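Local structure of uncharacterized protein (Staphylococcus aureus, 4YBV) at residues G56-I61 with F66-L71; A90-R95 with H100-K105; E9-S14 with G42-A47. The protein probably hydrolyses acyl thioesters as a tetrameric hot dog-fold thioesterase. The protein carries 1 engineered substitution. All coordinates share one frame; numbering follows the deposited sequence. Where two conformers were deposited one is given.

Contact 1 (G56-I61 with F66-L71); sequences GSANLI and FIPLGL
P68 presses the flank of its ring against S57 and A58 in the last turn of helix 42-60 and I61 just beyond it; CB, CG and CD each have a different partner residue. Its CB lies 3.8 Å from S57 CB, so the serine meets the proline through its methylene and not its hydroxyl. One atom further round, P68 CG sits 3.9 Å from A58 CB and is about equally close to the amide nitrogen of A58, which means that it touches helix backbone as well as the methyl. P68 CD completes the ring's contacts by approaching I61 CD1 at 3.7 Å. The backbones come close at the same place, with the CA atoms of A58 and P68 5.9 Å apart.

The fold here is the hot dog: helix 42-60 is the sausage wrapped by an antiparallel sheet, and after it the chain turns through a short loop into strand 67-77. The start of that strand is paired with strand 113-124 by backbone hydrogen bonds, I67 with K124 and L69 with A122.

I61 does its touching through the end of its longer branch. CG1 is placed between the backbone N and the carbonyl carbon (chi1 68°), and the rest of the branch is extended (chi2 173°), which carries CD1 across to the strand. Besides the proline, CD1 reaches F66 CB at 3.8 Å and lies 3.9 Å from the amide nitrogen of I67. Of the F66 side chain it is CB that meets I61, since the phenyl ring leads away from 56-61. The hydroxyl of S57 is engaged in another direction, by W102 and H100 on strand 99-107.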
# COMPACT_ATOMS: atom_id res chain seq x y z
N GLY A 56 -1.37 -17.61 10.09
CA GLY A 56 -2.09 -17.02 11.21
C GLY A 56 -3.60 -17.05 11.07
O GLY A 56 -4.33 -17.51 11.97
N SER A 57 -4.08 -16.56 9.93
CA SER A 57 -5.51 -16.50 9.73
C SER A 57 -6.09 -17.92 9.67
O SER A 57 -7.19 -18.16 10.19
CB SER A 57 -5.86 -15.72 8.46
OG SER A 57 -5.71 -14.33 8.70
N ALA A 58 -5.34 -18.85 9.07
CA ALA A 58 -5.77 -20.25 9.05
C ALA A 58 -5.90 -20.81 10.47
O ALA A 58 -6.85 -21.52 10.77
CB ALA A 58 -4.79 -21.10 8.23
N ASN A 59 -4.95 -20.47 11.35
CA ASN A 59 -5.00 -20.88 12.76
C ASN A 59 -6.17 -20.25 13.53
O ASN A 59 -6.60 -20.81 14.54
CB ASN A 59 -3.70 -20.53 13.49
CG ASN A 59 -2.56 -21.43 13.08
OD1 ASN A 59 -2.80 -22.52 12.57
ND2 ASN A 59 -1.30 -20.98 13.31
N LEU A 60 -6.65 -19.09 13.08
CA LEU A 60 -7.74 -18.41 13.80
C LEU A 60 -9.16 -18.78 13.36
O LEU A 60 -10.13 -18.39 14.00
CB LEU A 60 -7.59 -16.89 13.66
CG LEU A 60 -6.46 -16.19 14.40
CD1 LEU A 60 -6.52 -14.73 14.07
CD2 LEU A 60 -6.52 -16.41 15.91
N ILE A 61 -9.29 -19.50 12.26
CA ILE A 61 -10.62 -19.76 11.73
C ILE A 61 -10.91 -21.25 11.68
O ILE A 61 -10.05 -22.10 11.99
CB ILE A 61 -10.80 -19.18 10.29
CG1 ILE A 61 -9.94 -19.95 9.30
CG2 ILE A 61 -10.50 -17.67 10.26
CD1 ILE A 61 -10.18 -19.57 7.87
N PHE A 66 -14.18 -22.79 6.21
CA PHE A 66 -13.65 -21.52 5.71
C PHE A 66 -12.24 -21.65 5.16
O PHE A 66 -11.56 -22.66 5.36
CB PHE A 66 -13.69 -20.46 6.82
CG PHE A 66 -15.08 -20.08 7.24
CD1 PHE A 66 -15.84 -19.21 6.47
CD2 PHE A 66 -15.63 -20.60 8.39
CE1 PHE A 66 -17.12 -18.87 6.84
CE2 PHE A 66 -16.91 -20.26 8.77
CZ PHE A 66 -17.65 -19.39 8.00
N ILE A 67 -11.81 -20.62 4.43
CA ILE A 67 -10.47 -20.63 3.87
C ILE A 67 -9.91 -19.20 3.86
O ILE A 67 -10.57 -18.26 3.42
CB ILE A 67 -10.47 -21.24 2.45
CG1 ILE A 67 -9.05 -21.29 1.89
CG2 ILE A 67 -11.42 -20.48 1.51
CD1 ILE A 67 -8.17 -22.33 2.53
N PRO A 68 -8.69 -19.02 4.39
CA PRO A 68 -8.12 -17.67 4.30
C PRO A 68 -7.55 -17.42 2.88
O PRO A 68 -6.95 -18.31 2.26
CB PRO A 68 -7.02 -17.68 5.37
CG PRO A 68 -6.55 -19.12 5.38
CD PRO A 68 -7.77 -19.97 5.05
N LEU A 69 -7.73 -16.21 2.38
CA LEU A 69 -7.25 -15.85 1.05
C LEU A 69 -6.58 -14.47 1.08
O LEU A 69 -7.25 -13.48 1.39
CB LEU A 69 -8.45 -15.87 0.09
CG LEU A 69 -8.41 -15.91 -1.42
CD1 LEU A 69 -9.63 -16.68 -1.90
CD2 LEU A 69 -8.51 -14.51 -1.92
N GLY A 70 -5.28 -14.40 0.78
CA GLY A 70 -4.58 -13.12 0.74
C GLY A 70 -5.32 -12.18 -0.20
O GLY A 70 -5.65 -12.59 -1.31
N LEU A 71 -5.61 -10.95 0.23
CA LEU A 71 -6.37 -10.01 -0.59
C LEU A 71 -5.48 -8.86 -1.04
O LEU A 71 -5.43 -8.51 -2.22
CB LEU A 71 -7.59 -9.47 0.17
CG LEU A 71 -8.57 -8.58 -0.60
CD1 LEU A 71 -9.19 -9.37 -1.73
CD2 LEU A 71 -9.66 -8.00 0.30

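Contact 2 (A90-R95 with H100-K105); sequences AEIIHR and HVWDIK
E91 and D103 form a pair of reciprocal backbone hydrogen bonds, E91 N to D103 O at 2.8 Å and D103 N to E91 O at 2.9 Å; D103 also carries a salt bridge within its own strand, OD2 to K105 NZ at 2.8 Å. Further along the hairpin, V101 O accepts twice, from I93 N at 2.8 Å and H94 N at 3.1 Å; both donors lie in its carbonyl plane. Two consecutive residues facing one partner define a classic beta bulge, and the register slips by one between I92 and H94. V101 N answers to H94 O, restoring the antiparallel pairing.

Packing then builds on both faces. W102 CG lies anti to its carbonyl carbon (chi1 -69°), bringing the indole under I92, whose CB makes a CH-pi contact 3.9 Å from the six-membered ring centroid and only 6° off the normal. A90 CB meets W102 CE3. R95 CG lies over one face of the H100 imidazole, 25° off the normal and shifted toward the rim. At the bulge, I93 CD1 extends to V101 CG1, 3.7 Å away. H94 meets H79 of the fourth subunit, ring planes nearly perpendicular.

A90, I92, W102 and I104 turn inward onto helix 42-60, touching A52, L60 and C53, while strands 22-28 and 113-124 flank the hairpin.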
# COMPACT_ATOMS: atom_id res chain seq x y z
N ALA A 90 4.39 -12.00 12.51
CA ALA A 90 3.08 -11.53 12.13
C ALA A 90 2.21 -11.41 13.40
O ALA A 90 2.02 -12.39 14.10
CB ALA A 90 2.43 -12.47 11.13
N GLU A 91 1.67 -10.22 13.66
CA GLU A 91 0.73 -10.06 14.78
C GLU A 91 -0.58 -9.51 14.24
O GLU A 91 -0.56 -8.55 13.46
CB GLU A 91 1.29 -9.11 15.85
CG GLU A 91 2.78 -9.29 16.15
CD GLU A 91 3.34 -8.17 17.05
OE1 GLU A 91 2.53 -7.51 17.74
OE2 GLU A 91 4.58 -7.96 17.06
N ILE A 92 -1.71 -10.10 14.61
CA ILE A 92 -2.98 -9.63 14.09
C ILE A 92 -3.34 -8.23 14.65
O ILE A 92 -3.06 -7.92 15.80
CB ILE A 92 -4.11 -10.63 14.36
CG1 ILE A 92 -5.30 -10.29 13.49
CG2 ILE A 92 -4.46 -10.68 15.91
CD1 ILE A 92 -6.26 -11.39 13.28
N ILE A 93 -3.93 -7.40 13.80
CA ILE A 93 -4.34 -6.02 14.12
C ILE A 93 -5.84 -6.01 14.26
O ILE A 93 -6.39 -5.31 15.08
CB ILE A 93 -3.99 -4.96 12.99
CG1 ILE A 93 -2.54 -5.03 12.51
CG2 ILE A 93 -4.28 -3.53 13.43
CD1 ILE A 93 -2.29 -4.09 11.32
N HIS A 94 -6.49 -6.70 13.34
CA HIS A 94 -7.93 -6.76 13.31
C HIS A 94 -8.35 -8.17 12.96
O HIS A 94 -7.79 -8.80 12.07
CB HIS A 94 -8.49 -5.78 12.28
CG HIS A 94 -9.98 -5.84 12.13
ND1 HIS A 94 -10.84 -5.51 13.15
CD2 HIS A 94 -10.75 -6.19 11.08
CE1 HIS A 94 -12.09 -5.66 12.73
NE2 HIS A 94 -12.06 -6.07 11.48
N ARG A 95 -9.36 -8.66 13.66
CA ARG A 95 -9.84 -10.00 13.44
C ARG A 95 -11.32 -9.89 13.14
O ARG A 95 -12.18 -10.21 13.96
CB ARG A 95 -9.61 -10.84 14.69
CG ARG A 95 -9.81 -12.33 14.52
CD ARG A 95 -9.98 -13.00 15.87
NE ARG A 95 -10.37 -14.40 15.74
CZ ARG A 95 -10.19 -15.32 16.68
NH1 ARG A 95 -9.62 -14.98 17.83
NH2 ARG A 95 -10.57 -16.56 16.47
N HIS A 100 -9.25 -10.39 7.94
CA HIS A 100 -8.24 -10.16 8.97
C HIS A 100 -7.19 -9.20 8.47
O HIS A 100 -6.76 -9.26 7.31
CB HIS A 100 -7.54 -11.45 9.39
CG HIS A 100 -8.46 -12.47 9.97
ND1 HIS A 100 -8.05 -13.76 10.26
CD2 HIS A 100 -9.77 -12.40 10.31
CE1 HIS A 100 -9.07 -14.44 10.75
NE2 HIS A 100 -10.12 -13.64 10.79
N VAL A 101 -6.73 -8.33 9.35
CA VAL A 101 -5.67 -7.43 8.99
C VAL A 101 -4.49 -7.73 9.88
O VAL A 101 -4.66 -7.75 11.10
CB VAL A 101 -6.14 -5.96 9.12
CG1 VAL A 101 -5.00 -5.00 8.92
CG2 VAL A 101 -7.27 -5.72 8.12
N TRP A 102 -3.32 -8.00 9.28
CA TRP A 102 -2.09 -8.38 9.99
C TRP A 102 -0.96 -7.38 9.86
O TRP A 102 -0.74 -6.79 8.78
CB TRP A 102 -1.54 -9.72 9.45
CG TRP A 102 -2.36 -10.91 9.79
CD1 TRP A 102 -3.46 -11.38 9.14
CD2 TRP A 102 -2.14 -11.81 10.89
NE1 TRP A 102 -3.94 -12.51 9.77
CE2 TRP A 102 -3.15 -12.79 10.84
CE3 TRP A 102 -1.18 -11.88 11.90
CZ2 TRP A 102 -3.23 -13.83 11.79
CZ3 TRP A 102 -1.26 -12.92 12.83
CH2 TRP A 102 -2.28 -13.88 12.75
N ASP A 103 -0.18 -7.26 10.92
CA ASP A 103 1.04 -6.47 10.90
C ASP A 103 2.22 -7.42 10.85
O ASP A 103 2.24 -8.35 11.61
CB ASP A 103 1.11 -5.60 12.15
CG ASP A 103 1.96 -4.40 11.96
OD1 ASP A 103 1.42 -3.41 11.42
OD2 ASP A 103 3.15 -4.44 12.34
N ILE A 104 3.19 -7.23 9.95
CA ILE A 104 4.33 -8.14 9.87
C ILE A 104 5.64 -7.38 9.88
O ILE A 104 5.85 -6.48 9.08
CB ILE A 104 4.31 -9.05 8.61
CG1 ILE A 104 2.95 -9.70 8.36
CG2 ILE A 104 5.37 -10.15 8.71
CD1 ILE A 104 2.14 -9.01 7.29
N LYS A 105 6.53 -7.76 10.79
CA LYS A 105 7.85 -7.17 10.82
C LYS A 105 8.90 -8.24 10.55
O LYS A 105 8.91 -9.29 11.18
CB LYS A 105 8.08 -6.45 12.15
CG LYS A 105 7.23 -5.17 12.29
CD LYS A 105 7.47 -4.52 13.66
CE LYS A 105 6.83 -3.14 13.74
NZ LYS A 105 5.41 -3.15 13.29

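Contact 3 (E9-S14 with G42-A47); sequences ETFEMS and GGASIA
F11 and A44 mark the nearest backbone approach of the two segments, their CA atoms 8.1 Å apart, a spacing bridged by side chain. Residues 42-47 form the first turn and a half of helix 42-60, the central helix of the hot dog fold, with regular bonds such as A47 N to G43 O at 2.9 Å. Residues 9-14 instead leave a helix: 7-10 ends in a Schellman motif, in which E12 takes a positive phi of 56° and its N bonds back to E9 O. The reversal redirects the chain toward strand 14-19.

F11, just before this turn, provides most of the contact. With CG anti to its carbonyl carbon (chi1 -80°), the phenyl group is directed at the helix and meets it through CE2, with CZ close behind. CE2 lies 3.7 Å from A44 CA and 3.9 Å from A44 CB, so the ring carbon rests on main chain and methyl together. The same CE2 is also 3.9 Å from A47 CB; one ring carbon thus meets alanines three residues apart, on successive turns. The approach is oblique to the ring, and the contact is apolar.

F11 also packs on V33 and M27, and on L7 of the second subunit. That subunit also reaches the helix, where A47 packs on its G43 and I46 on its own counterpart. M13, beyond the turn, runs an extended chain from CB outward and makes a looser approach, its terminal CE standing 4.4 Å from A47 O, a carbonyl that is hydrogen-bonded to T51 OG1.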
# COMPACT_ATOMS: atom_id res chain seq x y z
N GLU A 9 8.70 -24.96 1.28
CA GLU A 9 9.81 -25.87 1.26
C GLU A 9 10.96 -25.28 0.46
O GLU A 9 12.08 -25.38 0.83
CB GLU A 9 9.41 -27.20 0.69
CG GLU A 9 10.60 -28.11 0.48
CD GLU A 9 10.26 -29.40 -0.22
OE1 GLU A 9 9.10 -29.80 -0.21
OE2 GLU A 9 11.18 -30.02 -0.76
N THR A 10 10.64 -24.67 -0.67
CA THR A 10 11.68 -24.12 -1.50
C THR A 10 12.50 -23.10 -0.73
O THR A 10 13.72 -23.02 -0.89
CB THR A 10 11.09 -23.42 -2.75
OG1 THR A 10 10.28 -24.35 -3.47
CG2 THR A 10 12.20 -22.90 -3.63
N PHE A 11 11.83 -22.33 0.14
CA PHE A 11 12.53 -21.27 0.87
C PHE A 11 13.07 -21.78 2.20
O PHE A 11 13.67 -21.02 2.94
CB PHE A 11 11.60 -20.06 1.14
CG PHE A 11 11.44 -19.12 -0.05
CD1 PHE A 11 11.99 -19.44 -1.29
CD2 PHE A 11 10.73 -17.92 0.08
CE1 PHE A 11 11.84 -18.56 -2.38
CE2 PHE A 11 10.58 -17.05 -1.02
CZ PHE A 11 11.14 -17.37 -2.24
N GLU A 12 12.86 -23.06 2.50
CA GLU A 12 13.33 -23.65 3.77
C GLU A 12 12.79 -22.88 4.98
O GLU A 12 13.55 -22.52 5.89
CB GLU A 12 14.86 -23.68 3.82
CG GLU A 12 15.47 -24.42 2.65
CD GLU A 12 16.93 -24.72 2.89
OE1 GLU A 12 17.28 -25.11 4.03
OE2 GLU A 12 17.72 -24.55 1.95
N MET A 13 11.49 -22.59 4.93
CA MET A 13 10.80 -21.87 6.01
C MET A 13 10.63 -22.77 7.21
O MET A 13 10.29 -23.95 7.06
CB MET A 13 9.42 -21.38 5.56
CG MET A 13 9.47 -20.39 4.37
SD MET A 13 7.84 -19.69 4.17
CE MET A 13 8.07 -18.85 2.61
N SER A 14 10.82 -22.22 8.41
CA SER A 14 10.43 -22.97 9.63
C SER A 14 9.61 -22.12 10.57
O SER A 14 9.91 -20.95 10.81
CB SER A 14 11.66 -23.54 10.35
OG SER A 14 12.59 -22.52 10.65
N GLY A 42 13.87 -8.64 -2.09
CA GLY A 42 12.69 -8.08 -1.41
C GLY A 42 11.41 -8.93 -1.55
O GLY A 42 10.54 -9.01 -0.64
N GLY A 43 11.28 -9.56 -2.70
CA GLY A 43 10.14 -10.44 -2.95
C GLY A 43 10.08 -11.69 -2.08
O GLY A 43 8.99 -12.17 -1.76
N ALA A 44 11.25 -12.25 -1.77
CA ALA A 44 11.38 -13.42 -0.91
C ALA A 44 10.90 -13.04 0.50
O ALA A 44 10.12 -13.76 1.11
CB ALA A 44 12.86 -13.93 -0.89
N SER A 45 11.39 -11.90 0.99
CA SER A 45 10.98 -11.34 2.28
C SER A 45 9.45 -11.20 2.32
O SER A 45 8.79 -11.72 3.22
CB SER A 45 11.64 -9.98 2.50
OG SER A 45 11.39 -9.48 3.80
N ILE A 46 8.89 -10.54 1.29
CA ILE A 46 7.45 -10.36 1.22
C ILE A 46 6.71 -11.71 1.20
O ILE A 46 5.69 -11.86 1.89
CB ILE A 46 7.02 -9.53 -0.04
CG1 ILE A 46 7.44 -8.06 0.12
CG2 ILE A 46 5.49 -9.60 -0.25
CD1 ILE A 46 7.27 -7.21 -1.20
N ALA A 47 7.24 -12.69 0.46
CA ALA A 47 6.60 -14.01 0.39
C ALA A 47 6.57 -14.69 1.79
O ALA A 47 5.57 -15.31 2.18
CB ALA A 47 7.32 -14.90 -0.59

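Helix 42-60 ties the set together: contact 3 uses its beginning and contact 1 its end, with centres about 19 Å apart. Contacts 1 and 2 meet directly, their centres about 12 Å apart, because S57 OG is hydrogen-bonded to W102 NE1 at 2.8 Å and to H100 ND1 at 2.9 Å, joining the helix to the hairpin. A weak bond from R95 NH2 to L60 O adds to this junction. Contact 3 stays separate from contact 2, with nearest atoms about 7 Å apart, on the opposite side of the chain's centre. Contacts 1 and 3 both touch the second subunit, whereas contact 2 faces the fourth.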